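Local coordinates for protein prophage Pfl 6 Cro (Pseudomonas fluorescens, PDB 2PIJ) that probably acts as a prophage transcription factor of the Cro family, binding operator DNA as a dimer through a helix-turn-helix, at residues S7-E12 with I42-D47; G14-L19 with A29-V34. All blocks are in the same frame, centred on the assembly; numbering follows the deposited sequence.

Interaction 1. Residues S7-E12 with I42-D47; sequences SKYLEE and ITLYED. With SO4 (sulfate ion), chain E; SO4 (sulfate ion), chain G.
Tyr9, on helix 6-12, lays its ring against Ile42 and Leu44 of strand 40-44, where the helices of this alpha+beta Cro protein pack on its three-stranded antiparallel sheet. From CB, the bond to CG runs anti to the backbone N (chi1 177°), which carries the ring out from the helix toward the strand. CD1 then meets the branch methyl of Ile42, with Tyr9 CD1 4.1 Å from Ile42 CG2; the methyl lies over one face of the ring, and the two side chains cross at about a right angle. One carbon further out, Tyr9 CE1 comes within 4.0 Å of Leu44 CD1, which approaches the ring obliquely. The contact is thus purely apolar. Ile4 of strand 2-5 and Leu19 of helix 16-23 also touch Tyr9, so the ring joins sheet and helices in one core.

At the surface, a sulfate, probably from the crystallisation liquor, accepts from the backbone N-H of Glu46 in the turn after the strand, Glu46 N lying 2.8 Å from O2 in a nearly straight bond (165°). On the exposed side of the helix, Lys8 stretches out and bends only at its last torsion (chi4 47°). There Lys8 NZ forms a salt bridge with Glu12 OE1 at 2.7 Å, nearly along the carboxylate C-O axis, and donates to O4 of a second sulfate at 2.6 Å.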
loop_
_atom_site.group_PDB
_atom_site.type_symbol
_atom_site.label_atom_id
_atom_site.label_comp_id
_atom_site.label_asym_id
_atom_site.label_seq_id
_atom_site.Cartn_x
_atom_site.Cartn_y
_atom_site.Cartn_z
ATOM N N SER B 7 14.209 -2.650 0.735
ATOM C CA SER B 7 15.535 -3.320 0.806
ATOM C C SER B 7 16.335 -3.108 -0.444
ATOM O O SER B 7 17.472 -2.754 -0.328
ATOM C CB SER B 7 15.486 -4.796 1.200
ATOM O OG SER B 7 15.198 -4.889 2.589
ATOM N N LYS B 8 15.711 -3.189 -1.614
ATOM C CA LYS B 8 16.420 -2.852 -2.876
ATOM C C LYS B 8 16.906 -1.406 -2.854
ATOM O O LYS B 8 18.044 -1.125 -3.222
ATOM C CB LYS B 8 15.475 -3.024 -4.065
ATOM C CG LYS B 8 16.154 -2.792 -5.411
ATOM C CD LYS B 8 15.080 -2.569 -6.512
ATOM C CE LYS B 8 15.837 -2.443 -7.909
ATOM N NZ LYS B 8 16.815 -3.481 -8.067
ATOM N N TYR B 9 16.045 -0.477 -2.457
ATOM C CA TYR B 9 16.475 0.914 -2.329
ATOM C C TYR B 9 17.761 1.028 -1.480
ATOM O O TYR B 9 18.721 1.669 -1.899
ATOM C CB TYR B 9 15.351 1.871 -1.815
ATOM C CG TYR B 9 15.836 3.282 -1.612
ATOM C CD1 TYR B 9 15.737 4.204 -2.636
ATOM C CD2 TYR B 9 16.394 3.708 -0.376
ATOM C CE1 TYR B 9 16.177 5.517 -2.469
ATOM C CE2 TYR B 9 16.863 5.007 -0.201
ATOM C CZ TYR B 9 16.732 5.903 -1.254
ATOM O OH TYR B 9 17.178 7.188 -1.153
ATOM N N LEU B 10 17.740 0.483 -0.257
ATOM C CA LEU B 10 18.904 0.564 0.642
ATOM C C LEU B 10 20.159 -0.181 0.122
ATOM O O LEU B 10 21.273 0.310 0.239
ATOM C CB LEU B 10 18.494 0.025 2.020
ATOM C CG LEU B 10 17.501 0.890 2.781
ATOM C CD1 LEU B 10 17.063 0.130 3.997
ATOM C CD2 LEU B 10 18.094 2.278 3.151
ATOM N N GLU B 11 19.939 -1.345 -0.495
ATOM C CA GLU B 11 21.023 -2.260 -0.920
ATOM C C GLU B 11 21.749 -1.696 -2.141
ATOM O O GLU B 11 22.931 -1.961 -2.374
ATOM C CB GLU B 11 20.499 -3.683 -1.228
ATOM C CG GLU B 11 19.972 -4.401 -0.007
ATOM C CD GLU B 11 21.060 -4.853 0.983
ATOM O OE1 GLU B 11 22.248 -4.473 0.824
ATOM O OE2 GLU B 11 20.710 -5.616 1.923
ATOM N N GLU B 12 21.001 -0.895 -2.893
ATOM C CA GLU B 12 21.389 -0.505 -4.227
ATOM C C GLU B 12 21.498 0.999 -4.475
ATOM O O GLU B 12 22.269 1.423 -5.348
ATOM C CB GLU B 12 20.452 -1.212 -5.233
ATOM C CG GLU B 12 20.522 -0.706 -6.664
ATOM C CD GLU B 12 20.227 -1.783 -7.699
ATOM O OE1 GLU B 12 19.258 -2.563 -7.487
ATOM O OE2 GLU B 12 20.977 -1.842 -8.716
ATOM N N ILE B 42 9.212 2.381 -1.702
ATOM C CA ILE B 42 9.725 3.716 -1.792
ATOM C C ILE B 42 9.406 4.323 -3.197
ATOM O O ILE B 42 9.688 3.741 -4.230
ATOM C CB ILE B 42 11.271 3.741 -1.521
ATOM C CG1 ILE B 42 11.604 3.165 -0.123
ATOM C CG2 ILE B 42 11.809 5.168 -1.732
ATOM C CD1 ILE B 42 11.067 3.951 1.073
ATOM N N THR B 43 8.846 5.521 -3.179
ATOM C CA THR B 43 8.601 6.293 -4.395
ATOM C C THR B 43 9.532 7.521 -4.514
ATOM O O THR B 43 9.589 8.356 -3.618
ATOM C CB THR B 43 7.133 6.727 -4.510
ATOM O OG1 THR B 43 6.285 5.573 -4.376
ATOM C CG2 THR B 43 6.856 7.316 -5.858
ATOM N N LEU B 44 10.202 7.612 -5.662
ATOM C CA LEU B 44 11.195 8.655 -6.020
ATOM C C LEU B 44 10.671 9.569 -7.125
ATOM O O LEU B 44 10.446 9.119 -8.229
ATOM C CB LEU B 44 12.476 8.013 -6.528
ATOM C CG LEU B 44 13.301 7.139 -5.572
ATOM C CD1 LEU B 44 13.203 7.583 -4.132
ATOM C CD2 LEU B 44 12.876 5.733 -5.694
ATOM N N TYR B 45 10.447 10.833 -6.806
ATOM C CA TYR B 45 9.947 11.783 -7.799
ATOM C C TYR B 45 11.064 12.541 -8.442
ATOM O O TYR B 45 12.137 12.703 -7.846
ATOM C CB TYR B 45 8.964 12.761 -7.159
ATOM C CG TYR B 45 7.757 12.044 -6.615
ATOM C CD1 TYR B 45 6.690 11.719 -7.474
ATOM C CD2 TYR B 45 7.690 11.647 -5.274
ATOM C CE1 TYR B 45 5.589 11.053 -7.023
ATOM C CE2 TYR B 45 6.562 10.971 -4.799
ATOM C CZ TYR B 45 5.524 10.674 -5.685
ATOM O OH TYR B 45 4.386 10.017 -5.236
ATOM N N GLU B 46 10.766 13.018 -9.659
ATOM C CA GLU B 46 11.676 13.822 -10.462
ATOM C C GLU B 46 11.859 15.195 -9.817
ATOM O O GLU B 46 12.902 15.801 -9.981
ATOM C CB GLU B 46 11.206 13.930 -11.924
ATOM C CG GLU B 46 11.116 12.583 -12.654
ATOM C CD GLU B 46 11.257 12.706 -14.172
ATOM O OE1 GLU B 46 10.453 13.437 -14.791
ATOM O OE2 GLU B 46 12.157 12.054 -14.751
ATOM N N ASP B 47 10.874 15.660 -9.049
ATOM C CA ASP B 47 11.040 16.919 -8.356
ATOM C C ASP B 47 11.938 16.816 -7.109
ATOM O O ASP B 47 12.180 17.813 -6.439
ATOM C CB ASP B 47 9.680 17.578 -8.059
ATOM C CG ASP B 47 8.876 16.867 -6.964
ATOM O OD1 ASP B 47 9.343 15.857 -6.376
ATOM O OD2 ASP B 47 7.755 17.351 -6.683
HETATM S S SO4 E . 7.454 13.030 -11.246
HETATM O O1 SO4 E . 7.717 14.268 -10.490
HETATM O O2 SO4 E . 8.446 12.029 -10.887
HETATM O O3 SO4 E . 6.093 12.522 -10.974
HETATM O O4 SO4 E . 7.572 13.341 -12.673
HETATM S S SO4 G . 15.820 -6.672 -8.509
HETATM O O1 SO4 G . 17.127 -6.806 -7.859
HETATM O O2 SO4 G . 15.520 -7.909 -9.248
HETATM O O3 SO4 G . 14.806 -6.468 -7.467
HETATM O O4 SO4 G . 15.831 -5.494 -9.398
#

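Interaction 2. Residues G14-L19 with A29-V34; sequences GTQSAL and AISQMV
Gln16 OE1 accepts a hydrogen bond from a water at 3.1 Å, and the same water lies 3.3 Å from Ser31 OG in a weak bond, so it bridges helix 16-23 to helix 27-35. The direct approach of Gln16 OE1 to Ser31 OG is 3.5 Å. Gln16 reaches across with an extended chain (chi2 -175°), sliding past Ile30 in the opposite direction: its CG lies 4.1 Å from Ile30 CG2, and its OE1 passes close to the same methyl. Deeper in, Leu19 CD2 meets Ile30 CD1 at 4.3 Å, a looser apolar touch between two buried side chains. Val25, in the turn joining the helices, also packs on Ile30, and Leu6 and Ile42 pack on Leu19.

Helix 16-23 is capped by Thr15, whose OG1 accepts from Ala18 N at 3.0 Å with an N-H...O angle of 163°. This bond engages an N-H of the first turn, where the helix itself supplies no acceptor. Two short helices joined by a tight turn and packed through a small apolar interface, with polar groups at its margin, form the helix-turn-helix; helix 27-35 is probably the recognition helix, as in other Cro proteins.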
loop_
_atom_site.group_PDB
_atom_site.type_symbol
_atom_site.label_atom_id
_atom_site.label_comp_id
_atom_site.label_asym_id
_atom_site.label_seq_id
_atom_site.Cartn_x
_atom_site.Cartn_y
_atom_site.Cartn_z
ATOM N N GLY B 14 20.514 4.208 -1.705
ATOM C CA GLY B 14 20.680 5.287 -0.745
ATOM C C GLY B 14 20.881 4.709 0.629
ATOM O O GLY B 14 20.781 3.507 0.811
ATOM N N THR B 15 21.152 5.536 1.619
ATOM C CA THR B 15 21.460 4.974 2.934
ATOM C C THR B 15 20.264 5.164 3.793
ATOM O O THR B 15 19.347 5.924 3.451
ATOM C CB THR B 15 22.659 5.673 3.613
ATOM O OG1 THR B 15 22.377 7.082 3.710
ATOM C CG2 THR B 15 23.961 5.427 2.845
ATOM N N GLN B 16 20.282 4.473 4.923
ATOM C CA GLN B 16 19.187 4.605 5.856
ATOM C C GLN B 16 19.105 6.036 6.361
ATOM O O GLN B 16 18.010 6.608 6.459
ATOM C CB GLN B 16 19.389 3.684 7.017
ATOM C CG GLN B 16 19.381 2.306 6.546
ATOM C CD GLN B 16 19.452 1.368 7.648
ATOM O OE1 GLN B 16 18.647 1.455 8.569
ATOM N NE2 GLN B 16 20.432 0.425 7.589
ATOM N N SER B 17 20.274 6.594 6.655
ATOM C CA SER B 17 20.438 7.938 7.149
ATOM C C SER B 17 19.779 8.917 6.168
ATOM O O SER B 17 18.966 9.800 6.571
ATOM C CB SER B 17 21.958 8.246 7.271
ATOM O OG SER B 17 22.070 9.543 7.702
ATOM N N ALA B 18 20.164 8.801 4.893
ATOM C CA ALA B 18 19.614 9.677 3.849
ATOM C C ALA B 18 18.090 9.511 3.621
ATOM O O ALA B 18 17.323 10.488 3.462
ATOM C CB ALA B 18 20.338 9.427 2.576
ATOM N N LEU B 19 17.649 8.274 3.493
ATOM C CA LEU B 19 16.220 8.016 3.380
ATOM C C LEU B 19 15.406 8.618 4.580
ATOM O O LEU B 19 14.341 9.239 4.392
ATOM C CB LEU B 19 15.991 6.522 3.254
ATOM C CG LEU B 19 14.522 6.133 3.015
ATOM C CD1 LEU B 19 13.948 6.767 1.717
ATOM C CD2 LEU B 19 14.455 4.679 2.959
ATOM N N ALA B 29 13.000 4.067 12.903
ATOM C CA ALA B 29 11.794 3.522 12.223
ATOM C C ALA B 29 12.199 2.710 10.976
ATOM O O ALA B 29 11.642 1.646 10.694
ATOM C CB ALA B 29 10.822 4.640 11.829
ATOM N N ILE B 30 13.196 3.196 10.242
ATOM C CA ILE B 30 13.755 2.489 9.051
ATOM C C ILE B 30 14.349 1.162 9.415
ATOM O O ILE B 30 14.043 0.152 8.764
ATOM C CB ILE B 30 14.896 3.272 8.381
ATOM C CG1 ILE B 30 14.527 4.767 8.314
ATOM C CG2 ILE B 30 15.277 2.651 6.989
ATOM C CD1 ILE B 30 13.699 5.079 7.195
ATOM N N SER B 31 15.200 1.195 10.452
ATOM C CA SER B 31 15.765 0.006 11.021
ATOM C C SER B 31 14.670 -0.994 11.369
ATOM O O SER B 31 14.736 -2.154 10.945
ATOM C CB SER B 31 16.574 0.343 12.264
ATOM O OG SER B 31 17.844 0.806 11.904
ATOM N N GLN B 32 13.657 -0.542 12.112
ATOM C CA GLN B 32 12.539 -1.410 12.480
ATOM C C GLN B 32 11.815 -2.039 11.256
ATOM O O GLN B 32 11.425 -3.214 11.298
ATOM C CB GLN B 32 11.565 -0.674 13.406
ATOM C CG GLN B 32 10.519 -1.568 14.086
ATOM C CD GLN B 32 9.414 -2.054 13.112
ATOM O OE1 GLN B 32 9.073 -1.348 12.156
ATOM N NE2 GLN B 32 8.859 -3.256 13.361
HETATM N N MSE B 33 11.625 -1.263 10.184
HETATM C CA MSE B 33 10.939 -1.766 8.977
HETATM C C MSE B 33 11.758 -2.857 8.282
HETATM O O MSE B 33 11.222 -3.903 7.916
HETATM C CB MSE B 33 10.612 -0.630 8.031
HETATM C CG MSE B 33 9.624 0.336 8.632
HETATM SE SE MSE B 33 9.633 2.007 7.630
HETATM C CE MSE B 33 11.506 1.924 7.032
ATOM N N VAL B 34 13.078 -2.646 8.214
ATOM C CA VAL B 34 13.972 -3.664 7.696
ATOM C C VAL B 34 13.957 -4.970 8.511
ATOM O O VAL B 34 13.906 -6.066 7.923
ATOM C CB VAL B 34 15.412 -3.134 7.423
ATOM C CG1 VAL B 34 16.300 -4.269 6.806
ATOM C CG2 VAL B 34 15.371 -1.958 6.443
HETATM O O HOH W 1 20.146 2.945 10.846
#

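How the interactions relate
Interaction 1 joins helix 6-12 to strand 40-44, the middle strand of the sheet, whereas interaction 2 joins the two helices of the helix-turn-helix; the second is nested in the chain loop that the first closes. Both are partly buried and small. The sheet-facing contact is wholly apolar, while the helix pair adds a water bridge at its margin to its apolar interior. Leu19 belongs to the helix pair and also borders the contact to the sheet. Between the two contacts, Tyr9 O and Gly14 N, 3.1 Å apart, probably share a hydrogen bond, and Leu10 packs on both Gln16 and Val34. Met33, on the inward side of helix 27-35, meets Ile58 of the second subunit.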